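PDB 3WAD: glycosyltransferase from Streptomyces halstedii, which has the two-domain GT-B architecture of glycosyltransferases related to erythromycin biosynthesis protein CIII, each half built around a parallel beta sheet. Local coordinates for residues I380-P383 with S384-A387; L409-V412 with A413-R417. One frame throughout, in Å; residues are numbered along the deposited sequence.

Interaction 1 (I380-P383 with S384-A387)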
loop_
_atom_site.group_PDB
_atom_site.type_symbol
_atom_site.label_atom_id
_atom_site.label_comp_id
_atom_site.label_asym_id
_atom_site.label_seq_id
_atom_site.Cartn_x
_atom_site.Cartn_y
_atom_site.Cartn_z
ATOM N N ILE B 380 23.011 11.233 24.054
ATOM C CA ILE B 380 22.154 12.294 24.593
ATOM C C ILE B 380 22.966 13.587 24.771
ATOM O O ILE B 380 22.477 14.675 24.429
ATOM C CB ILE B 380 21.500 11.861 25.997
ATOM C CG1 ILE B 380 20.150 11.178 25.856
ATOM C CG2 ILE B 380 21.162 13.052 26.854
ATOM C CD1 ILE B 380 19.905 10.575 24.503
ATOM N N ALA B 381 24.204 13.470 25.274
ATOM C CA ALA B 381 24.976 14.653 25.745
ATOM C C ALA B 381 25.874 15.282 24.694
ATOM O O ALA B 381 25.974 16.497 24.628
ATOM C CB ALA B 381 25.804 14.318 26.971
ATOM N N GLU B 382 26.554 14.475 23.897
ATOM C CA GLU B 382 27.493 15.055 22.950
ATOM C C GLU B 382 26.894 15.229 21.565
ATOM O O GLU B 382 26.648 14.246 20.879
ATOM C CB GLU B 382 28.697 14.162 22.845
ATOM C CG GLU B 382 29.386 13.982 24.168
ATOM C CD GLU B 382 30.252 12.774 24.160
ATOM O OE1 GLU B 382 30.292 12.091 25.177
ATOM O OE2 GLU B 382 30.867 12.461 23.124
ATOM N N PRO B 383 26.712 16.491 21.131
ATOM C CA PRO B 383 25.986 16.745 19.883
ATOM C C PRO B 383 26.731 16.327 18.622
ATOM O O PRO B 383 26.191 16.469 17.555
ATOM C CB PRO B 383 25.732 18.271 19.902
ATOM C CG PRO B 383 26.678 18.846 20.962
ATOM C CD PRO B 383 27.277 17.706 21.756
ATOM N N SER B 384 27.927 15.758 18.739
ATOM C CA SER B 384 28.599 15.244 17.589
ATOM C C SER B 384 27.812 14.051 16.921
ATOM O O SER B 384 27.700 13.973 15.688
ATOM C CB SER B 384 29.994 14.830 17.982
ATOM O OG SER B 384 29.971 13.594 18.654
ATOM N N PHE B 385 27.287 13.143 17.745
ATOM C CA PHE B 385 26.444 12.022 17.296
ATOM C C PHE B 385 25.227 12.453 16.509
ATOM O O PHE B 385 24.994 11.948 15.421
ATOM C CB PHE B 385 26.052 11.123 18.483
ATOM C CG PHE B 385 27.234 10.508 19.163
ATOM C CD1 PHE B 385 27.882 9.426 18.595
ATOM C CD2 PHE B 385 27.736 11.060 20.345
ATOM C CE1 PHE B 385 28.926 8.885 19.191
ATOM C CE2 PHE B 385 28.806 10.530 20.934
ATOM C CZ PHE B 385 29.406 9.433 20.387
ATOM N N LYS B 386 24.490 13.422 17.032
ATOM C CA LYS B 386 23.411 14.000 16.265
ATOM C C LYS B 386 23.895 14.550 14.913
ATOM O O LYS B 386 23.234 14.324 13.881
ATOM C CB LYS B 386 22.640 15.066 17.078
ATOM C CG LYS B 386 21.472 15.740 16.333
ATOM C CD LYS B 386 20.406 14.649 15.796
ATOM C CE LYS B 386 19.085 15.277 15.234
ATOM N NZ LYS B 386 18.059 14.197 14.934
ATOM N N ALA B 387 25.005 15.300 14.885
ATOM C CA ALA B 387 25.488 15.908 13.618
ATOM C C ALA B 387 25.819 14.818 12.574
ATOM O O ALA B 387 25.416 14.880 11.415
ATOM C CB ALA B 387 26.739 16.814 13.873
HETATM O O HOH W 1 23.922 13.852 19.921
#
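E382 and P383 meet F385, K386 and A387 in a tight turn between two consecutive helices on the surface of the C-terminal half; the contact is local, made between near neighbours in sequence. Helix 369-381 has just ended, E382 is the first residue to leave helical geometry, and helix 384-397 starts two residues later. Most of the grip is on two backbone carbonyls. P383 O takes the N-H of A387 at 3.1 Å with a fairly straight bond (158°), which is the i to i+4 pattern of the new helix's first turn. E382 O is engaged twice, first by a weak bond from F385 N at 3.4 Å. A water donates to E382 O at 2.9 Å and accepts from K386 N at 3.0 Å. The water therefore bridges E382 O to an N-H one residue further along.

This is the junction between two successive helices of the Rossmann-like C-terminal domain of the GT-B fold, and P383, having no N-H, cannot give the backbone bond that would carry the earlier helix on. The side chain of E382 runs next to the F385 ring in the same direction, with carboxylate and ring planes turned 51° apart. E382 OE2 comes to 3.6 Å from F385 CE2, and E382 O approaches the ring edge near its plane, 3.4 Å from F385 CD2. For F385, CG lies anti to its own carbonyl carbon (chi1 -61°), which sets the ring beside E382, while S384 OG stands over one face toward the rim. The ring also packs on R378 and L379 of helix 369-381. The polar ends of E382 and K386 have partners elsewhere: E382 OE1 forms a salt bridge with R378, and K386 NZ binds G333 O.

Interaction 2 (L409-V412 with A413-R417)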
loop_
_atom_site.group_PDB
_atom_site.type_symbol
_atom_site.label_atom_id
_atom_site.label_comp_id
_atom_site.label_asym_id
_atom_site.label_seq_id
_atom_site.Cartn_x
_atom_site.Cartn_y
_atom_site.Cartn_z
ATOM N N LEU B 409 13.690 0.569 -13.227
ATOM C CA LEU B 409 13.216 -0.776 -13.364
ATOM C C LEU B 409 12.527 -0.939 -14.746
ATOM O O LEU B 409 12.505 -2.018 -15.310
ATOM C CB LEU B 409 12.214 -1.107 -12.213
ATOM C CG LEU B 409 12.902 -1.292 -10.831
ATOM C CD1 LEU B 409 11.870 -1.509 -9.734
ATOM C CD2 LEU B 409 13.905 -2.408 -10.851
ATOM N N VAL B 410 11.875 0.127 -15.200
ATOM C CA VAL B 410 11.245 0.128 -16.540
ATOM C C VAL B 410 12.384 0.044 -17.561
ATOM O O VAL B 410 12.229 -0.675 -18.530
ATOM C CB VAL B 410 10.337 1.368 -16.747
ATOM C CG1 VAL B 410 9.986 1.632 -18.242
ATOM C CG2 VAL B 410 9.020 1.227 -15.932
ATOM N N ARG B 411 13.520 0.735 -17.333
ATOM C CA ARG B 411 14.660 0.613 -18.293
ATOM C C ARG B 411 15.223 -0.778 -18.269
ATOM O O ARG B 411 15.684 -1.244 -19.282
ATOM C CB ARG B 411 15.741 1.668 -18.068
ATOM C CG ARG B 411 15.225 3.102 -18.464
ATOM C CD ARG B 411 16.266 4.192 -18.367
ATOM N NE ARG B 411 15.742 5.359 -17.629
ATOM C CZ ARG B 411 15.985 5.625 -16.338
ATOM N NH1 ARG B 411 16.754 4.813 -15.612
ATOM N NH2 ARG B 411 15.467 6.707 -15.759
ATOM N N VAL B 412 15.187 -1.472 -17.118
ATOM C CA VAL B 412 15.625 -2.893 -17.085
ATOM C C VAL B 412 14.698 -3.733 -17.904
ATOM O O VAL B 412 15.165 -4.595 -18.651
ATOM C CB VAL B 412 15.670 -3.605 -15.641
ATOM C CG1 VAL B 412 15.710 -5.173 -15.767
ATOM C CG2 VAL B 412 16.866 -3.188 -14.918
ATOM N N ALA B 413 13.383 -3.557 -17.745
ATOM C CA ALA B 413 12.514 -4.480 -18.481
ATOM C C ALA B 413 12.572 -4.138 -19.976
ATOM O O ALA B 413 12.456 -5.041 -20.799
ATOM C CB ALA B 413 11.115 -4.475 -18.001
ATOM N N GLU B 414 12.775 -2.859 -20.303
ATOM C CA GLU B 414 12.777 -2.478 -21.746
ATOM C C GLU B 414 14.067 -2.901 -22.450
ATOM O O GLU B 414 13.998 -3.366 -23.551
ATOM C CB GLU B 414 12.518 -0.980 -21.933
ATOM C CG GLU B 414 11.019 -0.695 -21.859
ATOM C CD GLU B 414 10.657 0.800 -21.708
ATOM O OE1 GLU B 414 11.569 1.684 -21.651
ATOM O OE2 GLU B 414 9.424 1.086 -21.629
ATOM N N ARG B 415 15.202 -2.673 -21.771
ATOM C CA ARG B 415 16.580 -3.014 -22.204
ATOM C C ARG B 415 16.668 -4.510 -22.267
ATOM O O ARG B 415 17.255 -5.051 -23.206
ATOM C CB ARG B 415 17.660 -2.443 -21.230
ATOM C CG ARG B 415 18.464 -1.159 -21.723
ATOM C CD ARG B 415 19.587 -0.779 -20.700
ATOM N NE ARG B 415 19.187 0.367 -19.853
ATOM C CZ ARG B 415 18.997 0.354 -18.519
ATOM N NH1 ARG B 415 18.611 1.465 -17.902
ATOM N NH2 ARG B 415 19.188 -0.741 -17.789
ATOM N N GLY B 416 16.018 -5.175 -21.315
ATOM C CA GLY B 416 15.803 -6.638 -21.342
ATOM C C GLY B 416 14.848 -7.169 -22.388
ATOM O O GLY B 416 14.391 -8.333 -22.281
ATOM N N ARG B 417 14.530 -6.354 -23.410
ATOM C CA ARG B 417 13.631 -6.842 -24.506
ATOM C C ARG B 417 14.082 -6.466 -25.962
ATOM O O ARG B 417 14.824 -5.496 -26.180
ATOM C CB ARG B 417 12.176 -6.435 -24.268
ATOM C CG ARG B 417 11.663 -5.419 -25.290
ATOM C CD ARG B 417 11.110 -4.165 -24.593
ATOM N NE ARG B 417 9.876 -4.468 -23.899
ATOM C CZ ARG B 417 8.717 -3.872 -24.118
ATOM N NH1 ARG B 417 8.667 -2.861 -24.992
ATOM N NH2 ARG B 417 7.619 -4.267 -23.442
#
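The guanidinium of R415 lies with one face over the backbone of R411: R411 O is 3.7 Å from its plane, above the centre, and V412 N lies over a face too. The R411 guanidinium runs alongside, its plane tilted 29° from that of R415. The exact placing of R415 NH1 is doubtful, because it sits too close to R411 CB, but the two cations are evidently near each other. E408 forms a salt bridge with R411 NH1 and a long, weak ion pair with R415 NH1, which would probably offset part of the like charge.

Beneath these side chains runs the last part of an alpha helix. R415 N donates to R411 O at 2.9 Å, so the carbonyl that faces the guanidinium is also bound in the helix ladder. The last i to i+4 bond of the helix joins G416 N to V412 O at 2.9 Å, just where G416 leaves helical geometry. On the neighbouring flank, V410 and E414, one turn apart, run side by side; V410 CG1, anti to the backbone N (chi1 163°), touches E414 OE2 at 3.5 Å.

L409, V412 and A413 are the buried side chains of this stretch. In this C-terminal helix of the GT-B fold they pack on strand 126-130 of the N-terminal sheet, L409 on L126 and I128, V412 and A413 on L126, while V410 touches M1 and H29 in the adjoining loops.

From the N terminus, the chain first builds the seven-stranded sheet, strand 126-130 among its strands, then the six-stranded sheet of the second half. Interaction 1 comes next, turning helix 369-381 into helix 384-397 where I380 packs on strand 314-319. After a short linker comes helix 402-415, whose end is interaction 2, back against the first sheet. Each contact lies within one continuous stretch, so neither closes a long loop; they follow in series, neither nesting nor crossing. Helices 384-397 and 402-415 follow one another and take the chain from the second sheet's domain back to the first sheet. The centres of the two contacts are 44 Å apart and their nearest atoms about 30 Å.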